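Local coordinates for putative Lipoprotein (Shewanella oneidensis, PDB 3U24) that is of unknown function but binds zinc and calcium ions and is probably related to the zinc metallopeptidases, at residues P328-F333 / E452-F457; I339-P344 / F551-L556; L405-A410 / Y444-M449. One frame throughout, in Å; residues are numbered along the deposited sequence.

Interaction 1. Residues P328-F333 / E452-F457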
loop_
_atom_site.group_PDB
_atom_site.type_symbol
_atom_site.label_atom_id
_atom_site.label_comp_id
_atom_site.label_asym_id
_atom_site.label_seq_id
_atom_site.Cartn_x
_atom_site.Cartn_y
_atom_site.Cartn_z
ATOM N N PRO A 328 0.605 -12.623 22.695
ATOM C CA PRO A 328 1.489 -12.727 23.848
ATOM C C PRO A 328 2.538 -13.812 23.720
ATOM O O PRO A 328 3.561 -13.719 24.376
ATOM C CB PRO A 328 0.543 -13.017 25.041
ATOM C CG PRO A 328 -0.858 -12.720 24.559
ATOM C CD PRO A 328 -0.772 -12.296 23.090
ATOM N N GLU A 329 2.296 -14.829 22.904
ATOM C CA GLU A 329 3.319 -15.846 22.658
ATOM C C GLU A 329 4.498 -15.273 21.841
ATOM O O GLU A 329 5.652 -15.608 22.068
ATOM C CB GLU A 329 2.740 -17.087 21.963
ATOM C CG GLU A 329 1.887 -17.990 22.877
ATOM C CD GLU A 329 1.116 -19.107 22.130
ATOM O OE1 GLU A 329 1.011 -19.093 20.863
ATOM O OE2 GLU A 329 0.592 -20.016 22.830
ATOM N N LEU A 330 4.194 -14.420 20.887
ATOM C CA LEU A 330 5.227 -13.763 20.092
ATOM C C LEU A 330 6.009 -12.772 20.970
ATOM O O LEU A 330 7.239 -12.695 20.845
ATOM C CB LEU A 330 4.615 -13.038 18.858
ATOM C CG LEU A 330 3.893 -13.956 17.821
ATOM C CD1 LEU A 330 3.183 -13.118 16.783
ATOM C CD2 LEU A 330 4.873 -14.922 17.150
ATOM N N ILE A 331 5.293 -12.030 21.839
ATOM C CA ILE A 331 5.912 -11.102 22.774
ATOM C C ILE A 331 6.919 -11.857 23.634
ATOM O O ILE A 331 8.078 -11.430 23.773
ATOM C CB ILE A 331 4.880 -10.366 23.659
ATOM C CG1 ILE A 331 4.023 -9.400 22.806
ATOM C CG2 ILE A 331 5.566 -9.584 24.832
ATOM C CD1 ILE A 331 2.858 -8.800 23.588
ATOM N N GLU A 332 6.492 -13.006 24.153
ATOM C CA GLU A 332 7.354 -13.814 25.017
ATOM C C GLU A 332 8.569 -14.262 24.221
ATOM O O GLU A 332 9.693 -14.156 24.682
ATOM C CB GLU A 332 6.585 -15.012 25.606
ATOM C CG GLU A 332 7.435 -16.018 26.376
ATOM C CD GLU A 332 6.713 -17.333 26.763
ATOM O OE1 GLU A 332 5.764 -17.804 26.060
ATOM O OE2 GLU A 332 7.141 -17.930 27.782
ATOM N N PHE A 333 8.350 -14.741 23.013
ATOM C CA PHE A 333 9.464 -15.210 22.225
ATOM C C PHE A 333 10.472 -14.064 21.923
ATOM O O PHE A 333 11.663 -14.248 22.059
ATOM C CB PHE A 333 8.973 -15.925 20.970
ATOM C CG PHE A 333 10.074 -16.376 20.088
ATOM C CD1 PHE A 333 10.658 -15.489 19.186
ATOM C CD2 PHE A 333 10.570 -17.677 20.177
ATOM C CE1 PHE A 333 11.717 -15.879 18.393
ATOM C CE2 PHE A 333 11.630 -18.074 19.358
ATOM C CZ PHE A 333 12.202 -17.166 18.465
ATOM N N GLU A 452 15.891 -17.121 13.979
ATOM C CA GLU A 452 16.240 -17.046 15.417
ATOM C C GLU A 452 15.592 -18.170 16.213
ATOM O O GLU A 452 15.717 -18.225 17.439
ATOM C CB GLU A 452 15.814 -15.699 16.042
ATOM C CG GLU A 452 16.615 -14.500 15.602
ATOM C CD GLU A 452 18.111 -14.698 15.759
ATOM O OE1 GLU A 452 18.562 -14.964 16.908
ATOM O OE2 GLU A 452 18.841 -14.583 14.729
ATOM N N GLY A 453 14.868 -19.052 15.528
ATOM C CA GLY A 453 14.382 -20.249 16.171
ATOM C C GLY A 453 12.894 -20.300 16.414
ATOM O O GLY A 453 12.453 -21.207 17.101
ATOM N N TYR A 454 12.113 -19.356 15.880
ATOM C CA TYR A 454 10.678 -19.437 16.047
ATOM C C TYR A 454 10.115 -20.710 15.365
ATOM O O TYR A 454 10.381 -20.979 14.190
ATOM C CB TYR A 454 9.972 -18.195 15.540
ATOM C CG TYR A 454 8.507 -18.245 15.855
ATOM C CD1 TYR A 454 8.026 -17.838 17.084
ATOM C CD2 TYR A 454 7.595 -18.776 14.932
ATOM C CE1 TYR A 454 6.676 -17.917 17.387
ATOM C CE2 TYR A 454 6.256 -18.852 15.217
ATOM C CZ TYR A 454 5.804 -18.439 16.432
ATOM O OH TYR A 454 4.465 -18.543 16.697
ATOM N N GLY A 455 9.344 -21.477 16.136
ATOM C CA GLY A 455 8.838 -22.779 15.735
ATOM C C GLY A 455 9.902 -23.857 15.755
ATOM O O GLY A 455 9.686 -24.971 15.256
ATOM N N ASN A 456 11.069 -23.516 16.282
ATOM C CA ASN A 456 12.142 -24.462 16.474
ATOM C C ASN A 456 12.573 -25.229 15.220
ATOM O O ASN A 456 12.780 -26.442 15.266
ATOM C CB ASN A 456 11.775 -25.434 17.605
ATOM C CG ASN A 456 12.996 -26.169 18.148
ATOM O OD1 ASN A 456 12.987 -27.389 18.280
ATOM N ND2 ASN A 456 14.061 -25.427 18.445
ATOM N N PHE A 457 12.729 -24.506 14.112
ATOM C CA PHE A 457 13.169 -25.091 12.851
ATOM C C PHE A 457 12.313 -26.278 12.364
ATOM O O PHE A 457 12.806 -27.168 11.706
ATOM C CB PHE A 457 14.664 -25.455 12.945
ATOM C CG PHE A 457 15.516 -24.307 13.441
ATOM C CD1 PHE A 457 15.840 -23.259 12.596
ATOM C CD2 PHE A 457 15.912 -24.244 14.754
ATOM C CE1 PHE A 457 16.580 -22.178 13.043
ATOM C CE2 PHE A 457 16.661 -23.181 15.211
ATOM C CZ PHE A 457 16.993 -22.135 14.346
#
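Tyr454 turns the edge of its ring onto the face of Phe333, an edge-to-face (T-shaped) pair with planes at 85° and centroids 5.3 Å apart. With CG anti to the backbone N (chi1 -174°), beside the carbonyl carbon, the ring edge of the tyrosine comes over the face of Phe333. Followed outward, the side chain meets first Phe333, then Leu330. CB of Tyr454 sits over the face of the Phe333 ring in a CH-pi contact, 3.8 Å from Phe333 CZ. Next, Tyr454 CD1 stands above the centre of that face, 3.9 Å from Phe333 CG. Beyond it the ring leaves the phenylalanine and meets Leu330, about one turn back on the same helix as Phe333: CD2 of Leu330 lies 3.5 Å from Tyr454 CE1, and the two side chains cross at about a right angle. The same methyl also touches CZ and OH of the tyrosine. At the tip, OH is hydrogen-bonded to Gln403, so a tyrosine combines an apolar edge with a polar end.

The tip of Phe333 also reaches the backbone. Its CZ is 3.4 Å from Tyr454 N, and the carbonyl O of Glu452 lies at the ring edge, 3.8 Å from Phe333 CZ. This backbone is the turn of a Schellman motif ending helix 435-451. Gly453 takes a positive phi of 109°, at which a CB would collide with the carbonyl O of Glu452, and glycine fits for that reason. The contact thus packs helix 319-337 against the turn leaving helix 435-451, with Met449 of that helix touching Leu330, Phe333 and Tyr454, and with Ile407 of helix 401-409 meeting both Leu330 and Tyr454.

Interaction 2. Residues I339-P344 / F551-L556; sequences IVTLDP and FHEKFL
OE2 of Glu553 is gripped twice by one residue, Thr341. The backbone N of Thr341 donates to Glu553 OE2 over 2.8 Å, reaching it on the anti side of the carboxylate, while the hydroxyl OG1 of Thr341 donates to the same OE2 from above the carboxylate plane. The second bond measures 2.5 Å between Thr341 OG1 and Glu553 OE2, short enough that its exact length deserves caution. Threonine can grip in this way because its OG1 is turned beside its own backbone N (chi1 -55°), bringing both donors to one oxygen. A glutamate suits the helix side: extended beyond CG, it reaches from the helix to the loop.

One residue earlier on the helix, His552 also takes hold of the loop, here as a donor. Its ND1 donates to the carbonyl O of Ile339 at 2.9 Å, nearly straight at 168°, with the acceptor close to the imidazole plane although the donor stands above the carbonyl plane. The other nitrogen, NE2, is hydrogen-bonded to Tyr444, so bonds at two ring positions fix the rotation of the imidazole. CG2 of Ile339 packs 3.9 Å from His552 ND1.

Between these polar ties lies Val340, whose CG2 touches the aliphatic part of the glutamate, 3.9 Å from Glu553 CG. That methyl, Val340 CG2, also comes within 4.1 Å of Leu556 CD1, the side chains crossing at about a right angle; a compact branched residue fits between helix and loop here. Tyr420 OH is hydrogen-bonded to the backbone O of Thr341. The arrangement is a helix-to-loop docking in which side chains of helix 548-555 take up backbone groups of the segment leading to strand 349-352, within the mainly helical fold of a DUF885 protein, a family of the Peptidase_MA clan.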
loop_
_atom_site.group_PDB
_atom_site.type_symbol
_atom_site.label_atom_id
_atom_site.label_comp_id
_atom_site.label_asym_id
_atom_site.label_seq_id
_atom_site.Cartn_x
_atom_site.Cartn_y
_atom_site.Cartn_z
ATOM N N ILE A 339 15.270 -10.060 20.688
ATOM C CA ILE A 339 15.195 -9.606 19.329
ATOM C C ILE A 339 15.026 -8.063 19.255
ATOM O O ILE A 339 15.687 -7.403 18.473
ATOM C CB ILE A 339 14.076 -10.382 18.663
ATOM C CG1 ILE A 339 14.574 -11.832 18.498
ATOM C CG2 ILE A 339 13.646 -9.709 17.360
ATOM C CD1 ILE A 339 13.586 -12.767 17.825
ATOM N N VAL A 340 14.189 -7.496 20.112
ATOM C CA VAL A 340 13.930 -6.054 20.099
ATOM C C VAL A 340 13.193 -5.699 21.391
ATOM O O VAL A 340 12.398 -6.475 21.855
ATOM C CB VAL A 340 13.087 -5.661 18.849
ATOM C CG1 VAL A 340 11.660 -6.133 19.012
ATOM C CG2 VAL A 340 13.131 -4.177 18.596
ATOM N N THR A 341 13.468 -4.557 21.996
ATOM C CA THR A 341 12.745 -4.151 23.203
ATOM C C THR A 341 11.282 -3.879 22.863
ATOM O O THR A 341 10.987 -3.083 21.983
ATOM C CB THR A 341 13.343 -2.870 23.834
ATOM O OG1 THR A 341 14.738 -3.061 24.092
ATOM C CG2 THR A 341 12.604 -2.475 25.176
ATOM N N LEU A 342 10.383 -4.526 23.573
ATOM C CA LEU A 342 8.959 -4.228 23.511
ATOM C C LEU A 342 8.495 -3.569 24.816
ATOM O O LEU A 342 8.977 -3.925 25.860
ATOM C CB LEU A 342 8.186 -5.532 23.316
ATOM C CG LEU A 342 8.526 -6.309 22.061
ATOM C CD1 LEU A 342 7.843 -7.675 22.122
ATOM C CD2 LEU A 342 8.120 -5.494 20.832
ATOM N N ASP A 343 7.557 -2.627 24.762
ATOM C CA ASP A 343 7.042 -1.966 25.978
ATOM C C ASP A 343 5.747 -2.638 26.467
ATOM O O ASP A 343 4.714 -2.472 25.829
ATOM C CB ASP A 343 6.783 -0.481 25.690
ATOM C CG ASP A 343 6.286 0.282 26.917
ATOM O OD1 ASP A 343 7.034 1.144 27.435
ATOM O OD2 ASP A 343 5.147 0.018 27.371
ATOM N N PRO A 344 5.783 -3.376 27.606
ATOM C CA PRO A 344 4.566 -4.102 28.068
ATOM C C PRO A 344 3.285 -3.251 28.304
ATOM O O PRO A 344 2.176 -3.808 28.294
ATOM C CB PRO A 344 5.014 -4.766 29.384
ATOM C CG PRO A 344 6.501 -4.799 29.319
ATOM C CD PRO A 344 6.917 -3.590 28.523
ATOM N N PHE A 551 21.009 -3.589 16.508
ATOM C CA PHE A 551 20.787 -3.313 15.091
ATOM C C PHE A 551 19.327 -2.940 14.831
ATOM O O PHE A 551 19.021 -1.912 14.226
ATOM C CB PHE A 551 21.217 -4.491 14.217
ATOM C CG PHE A 551 20.835 -4.326 12.765
ATOM C CD1 PHE A 551 21.597 -3.549 11.931
ATOM C CD2 PHE A 551 19.717 -4.948 12.253
ATOM C CE1 PHE A 551 21.251 -3.400 10.602
ATOM C CE2 PHE A 551 19.359 -4.804 10.929
ATOM C CZ PHE A 551 20.146 -4.029 10.109
ATOM N N HIS A 552 18.432 -3.768 15.343
ATOM C CA HIS A 552 17.002 -3.577 15.142
ATOM C C HIS A 552 16.537 -2.267 15.669
ATOM O O HIS A 552 15.810 -1.549 14.986
ATOM C CB HIS A 552 16.184 -4.718 15.760
ATOM C CG HIS A 552 16.251 -6.026 14.983
ATOM N ND1 HIS A 552 16.048 -7.231 15.572
ATOM C CD2 HIS A 552 16.514 -6.287 13.628
ATOM C CE1 HIS A 552 16.197 -8.218 14.646
ATOM N NE2 HIS A 552 16.468 -7.640 13.452
ATOM N N GLU A 553 16.928 -1.930 16.890
ATOM C CA GLU A 553 16.424 -0.714 17.539
ATOM C C GLU A 553 16.945 0.552 16.860
ATOM O O GLU A 553 16.231 1.550 16.715
ATOM C CB GLU A 553 16.764 -0.715 19.033
ATOM C CG GLU A 553 15.911 -1.743 19.782
ATOM C CD GLU A 553 16.328 -1.999 21.217
ATOM O OE1 GLU A 553 17.132 -1.220 21.784
ATOM O OE2 GLU A 553 15.837 -2.989 21.803
ATOM N N LYS A 554 18.177 0.503 16.407
ATOM C CA LYS A 554 18.732 1.645 15.708
ATOM C C LYS A 554 18.053 1.777 14.334
ATOM O O LYS A 554 17.681 2.899 13.926
ATOM C CB LYS A 554 20.240 1.494 15.561
ATOM C CG LYS A 554 20.917 2.648 14.837
ATOM C CD LYS A 554 21.121 3.868 15.729
ATOM C CE LYS A 554 22.151 4.829 15.130
ATOM N NZ LYS A 554 21.751 6.243 15.415
ATOM N N PHE A 555 17.875 0.644 13.641
ATOM C CA PHE A 555 17.149 0.648 12.359
ATOM C C PHE A 555 15.771 1.261 12.485
ATOM O O PHE A 555 15.386 2.068 11.642
ATOM C CB PHE A 555 17.045 -0.747 11.749
ATOM C CG PHE A 555 16.402 -0.760 10.395
ATOM C CD1 PHE A 555 17.145 -0.533 9.272
ATOM C CD2 PHE A 555 15.055 -0.968 10.257
ATOM C CE1 PHE A 555 16.576 -0.535 8.025
ATOM C CE2 PHE A 555 14.461 -1.004 9.009
ATOM C CZ PHE A 555 15.228 -0.742 7.898
ATOM N N LEU A 556 15.038 0.903 13.532
ATOM C CA LEU A 556 13.684 1.365 13.682
ATOM C C LEU A 556 13.594 2.801 14.206
ATOM O O LEU A 556 12.501 3.350 14.255
ATOM C CB LEU A 556 12.888 0.449 14.596
ATOM C CG LEU A 556 12.745 -1.000 14.155
ATOM C CD1 LEU A 556 12.334 -1.892 15.308
ATOM C CD2 LEU A 556 11.770 -1.089 12.980
#

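Interaction 3. Residues L405-A410 / Y444-M449. With ZN (zinc ion), chain F.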
loop_
_atom_site.group_PDB
_atom_site.type_symbol
_atom_site.label_atom_id
_atom_site.label_comp_id
_atom_site.label_asym_id
_atom_site.label_seq_id
_atom_site.Cartn_x
_atom_site.Cartn_y
_atom_site.Cartn_z
ATOM N N LEU A 405 1.519 -14.554 9.678
ATOM C CA LEU A 405 0.713 -13.328 9.539
ATOM C C LEU A 405 0.789 -12.426 10.786
ATOM O O LEU A 405 0.858 -11.194 10.680
ATOM C CB LEU A 405 -0.773 -13.647 9.265
ATOM C CG LEU A 405 -1.767 -12.462 9.176
ATOM C CD1 LEU A 405 -1.527 -11.642 7.909
ATOM C CD2 LEU A 405 -3.232 -12.906 9.263
ATOM N N ASN A 406 0.734 -13.038 11.954
ATOM C CA ASN A 406 0.779 -12.288 13.201
ATOM C C ASN A 406 2.186 -11.702 13.475
ATOM O O ASN A 406 2.294 -10.646 14.079
ATOM C CB ASN A 406 0.280 -13.159 14.369
ATOM C CG ASN A 406 -1.233 -13.408 14.311
ATOM O OD1 ASN A 406 -2.005 -12.559 13.821
ATOM N ND2 ASN A 406 -1.666 -14.601 14.817
ATOM N N ILE A 407 3.239 -12.364 13.000
ATOM C CA ILE A 407 4.565 -11.797 13.028
ATOM C C ILE A 407 4.609 -10.552 12.144
ATOM O O ILE A 407 5.072 -9.485 12.597
ATOM C CB ILE A 407 5.619 -12.835 12.611
ATOM C CG1 ILE A 407 5.739 -13.918 13.719
ATOM C CG2 ILE A 407 6.949 -12.168 12.291
ATOM C CD1 ILE A 407 6.634 -15.102 13.371
ATOM N N HIS A 408 4.127 -10.692 10.908
ATOM C CA HIS A 408 4.159 -9.637 9.905
ATOM C C HIS A 408 3.380 -8.445 10.391
ATOM O O HIS A 408 3.832 -7.314 10.294
ATOM C CB HIS A 408 3.578 -10.136 8.565
ATOM C CG HIS A 408 3.488 -9.089 7.463
ATOM N ND1 HIS A 408 4.282 -9.106 6.388
ATOM C CD2 HIS A 408 2.650 -7.968 7.302
ATOM C CE1 HIS A 408 3.979 -8.026 5.561
ATOM N NE2 HIS A 408 2.993 -7.342 6.110
ATOM N N GLU A 409 2.185 -8.687 10.886
ATOM C CA GLU A 409 1.256 -7.596 11.204
ATOM C C GLU A 409 1.454 -6.986 12.572
ATOM O O GLU A 409 1.258 -5.804 12.756
ATOM C CB GLU A 409 -0.206 -8.092 11.103
ATOM C CG GLU A 409 -0.630 -8.403 9.690
ATOM C CD GLU A 409 -0.673 -7.168 8.832
ATOM O OE1 GLU A 409 -0.820 -6.075 9.421
ATOM O OE2 GLU A 409 -0.569 -7.276 7.588
ATOM N N ALA A 410 1.893 -7.780 13.533
ATOM C CA ALA A 410 1.878 -7.359 14.921
ATOM C C ALA A 410 3.277 -7.358 15.542
ATOM O O ALA A 410 3.858 -6.302 15.771
ATOM C CB ALA A 410 0.910 -8.232 15.733
ATOM N N TYR A 444 10.809 -8.882 6.376
ATOM C CA TYR A 444 12.092 -9.218 7.032
ATOM C C TYR A 444 11.834 -9.905 8.362
ATOM O O TYR A 444 12.448 -10.953 8.664
ATOM C CB TYR A 444 12.962 -7.979 7.190
ATOM C CG TYR A 444 14.053 -8.147 8.197
ATOM C CD1 TYR A 444 15.225 -8.810 7.875
ATOM C CD2 TYR A 444 13.887 -7.714 9.505
ATOM C CE1 TYR A 444 16.219 -8.976 8.833
ATOM C CE2 TYR A 444 14.859 -7.901 10.441
ATOM C CZ TYR A 444 16.023 -8.540 10.108
ATOM O OH TYR A 444 17.002 -8.711 11.078
ATOM N N THR A 445 10.865 -9.419 9.134
ATOM C CA THR A 445 10.679 -10.033 10.460
ATOM C C THR A 445 10.261 -11.504 10.416
ATOM O O THR A 445 10.626 -12.287 11.294
ATOM C CB THR A 445 9.738 -9.250 11.389
ATOM O OG1 THR A 445 8.427 -9.230 10.829
ATOM C CG2 THR A 445 10.274 -7.859 11.655
ATOM N N GLU A 446 9.534 -11.882 9.379
ATOM C CA GLU A 446 9.147 -13.264 9.216
ATOM C C GLU A 446 10.406 -14.164 9.117
ATOM O O GLU A 446 10.549 -15.163 9.827
ATOM C CB GLU A 446 8.265 -13.431 7.974
ATOM C CG GLU A 446 7.121 -12.431 7.863
ATOM C CD GLU A 446 6.521 -12.344 6.459
ATOM O OE1 GLU A 446 7.013 -13.047 5.552
ATOM O OE2 GLU A 446 5.559 -11.567 6.257
ATOM N N ARG A 447 11.331 -13.765 8.269
ATOM C CA ARG A 447 12.531 -14.534 8.062
ATOM C C ARG A 447 13.410 -14.541 9.315
ATOM O O ARG A 447 13.853 -15.598 9.785
ATOM C CB ARG A 447 13.247 -13.990 6.825
ATOM C CG ARG A 447 14.690 -14.392 6.632
ATOM C CD ARG A 447 14.886 -15.809 6.200
ATOM N NE ARG A 447 14.347 -16.000 4.850
ATOM C CZ ARG A 447 14.699 -16.974 3.997
ATOM N NH1 ARG A 447 15.632 -17.892 4.333
ATOM N NH2 ARG A 447 14.103 -17.001 2.798
HETATM N N MSE A 448 13.637 -13.355 9.863
HETATM C CA MSE A 448 14.468 -13.187 11.062
HETATM C C MSE A 448 13.906 -14.021 12.217
HETATM O O MSE A 448 14.653 -14.719 12.860
HETATM C CB MSE A 448 14.539 -11.706 11.438
HETATM C CG MSE A 448 15.391 -11.384 12.635
HETATM SE SE MSE A 448 14.301 -11.507 14.248
HETATM C CE MSE A 448 13.136 -9.936 13.955
HETATM N N MSE A 449 12.598 -13.967 12.477
HETATM C CA MSE A 449 12.025 -14.800 13.580
HETATM C C MSE A 449 12.278 -16.307 13.419
HETATM O O MSE A 449 12.621 -16.965 14.385
HETATM C CB MSE A 449 10.523 -14.592 13.731
HETATM C CG MSE A 449 10.169 -13.212 14.184
HETATM SE SE MSE A 449 10.435 -13.001 16.117
HETATM C CE MSE A 449 8.630 -13.663 16.686
HETATM ZN ZN ZN F . 2.432 -5.645 5.521
HETATM O O HOH W 1 0.312 -5.915 5.499
#
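His408 and Glu446 meet edge-on. The carboxylate oxygen OE2 of Glu446 lies near the imidazole plane, 2.8 Å from His408 ND1, and accepts its N-H at 149°. The two flat groups are twisted 43° apart, and ND1 approaches OE2 nearly along the C-O axis. Another corner of the ring belongs to the metal: His408 NE2 binds the zinc ion at 1.9 Å. His414, whose ring meets that of His408 roughly at right angles, and Glu439 complete the protein ligands. A water 2.1 Å from the zinc ion donates a hydrogen bond to Glu409 OE2.

His408, Glu409 and His414 form an HExxxxH sequence that starts at the end of helix 401-409 and finishes at the start of helix 414-423. With the glutamate ligand from helix 435-451 it recalls the HExxH-plus-glutamate sites of gluzincin metallopeptidases, though the histidine spacing differs. Glu446 is then a second-shell residue that orients a first-shell ligand, its chain extended beyond CG to reach the histidine. With an alanine here, His408 ND1 would probably lose its acceptor and the metal-binding ring would be freer to turn.

Away from the metal, Ile407 fills the crossing of the two helices, whose local axes pass 8.6 Å apart at 124°. Its CG2 rests 3.6 Å from Thr445 OG1, a hydroxyl engaged with the backbone O of Ala442, so threonine can sit in this buried place. Ile407 CG2 also lies 3.9 Å from CG of Met449, a selenomethionine whose chain, bent at chi2 and chi3, brings CB and CG against the isoleucine.

Interaction 3 holds the zinc site, and the other two both adjoin its helix 435-451. Interaction 2 joins it through His552 NE2 and Tyr444 OH, 2.7 Å apart in a probable hydrogen bond, and through Ile339, which packs on Met448 and Met449. Segment 452-457 of interaction 1 follows closely along the chain: Tyr454 N and Met449 O, 2.9 Å apart, form a probable hydrogen bond at the helix end, while Leu330 packs on Ile407. Interactions 1 and 2 also touch, with Phe333 CE1 3.7 Å from Ile339 CD1. Centres of interactions 1 and 3 are about 10 Å apart; the Leu556 side chain in interaction 2 stays about 13 Å from a bound zinc ion.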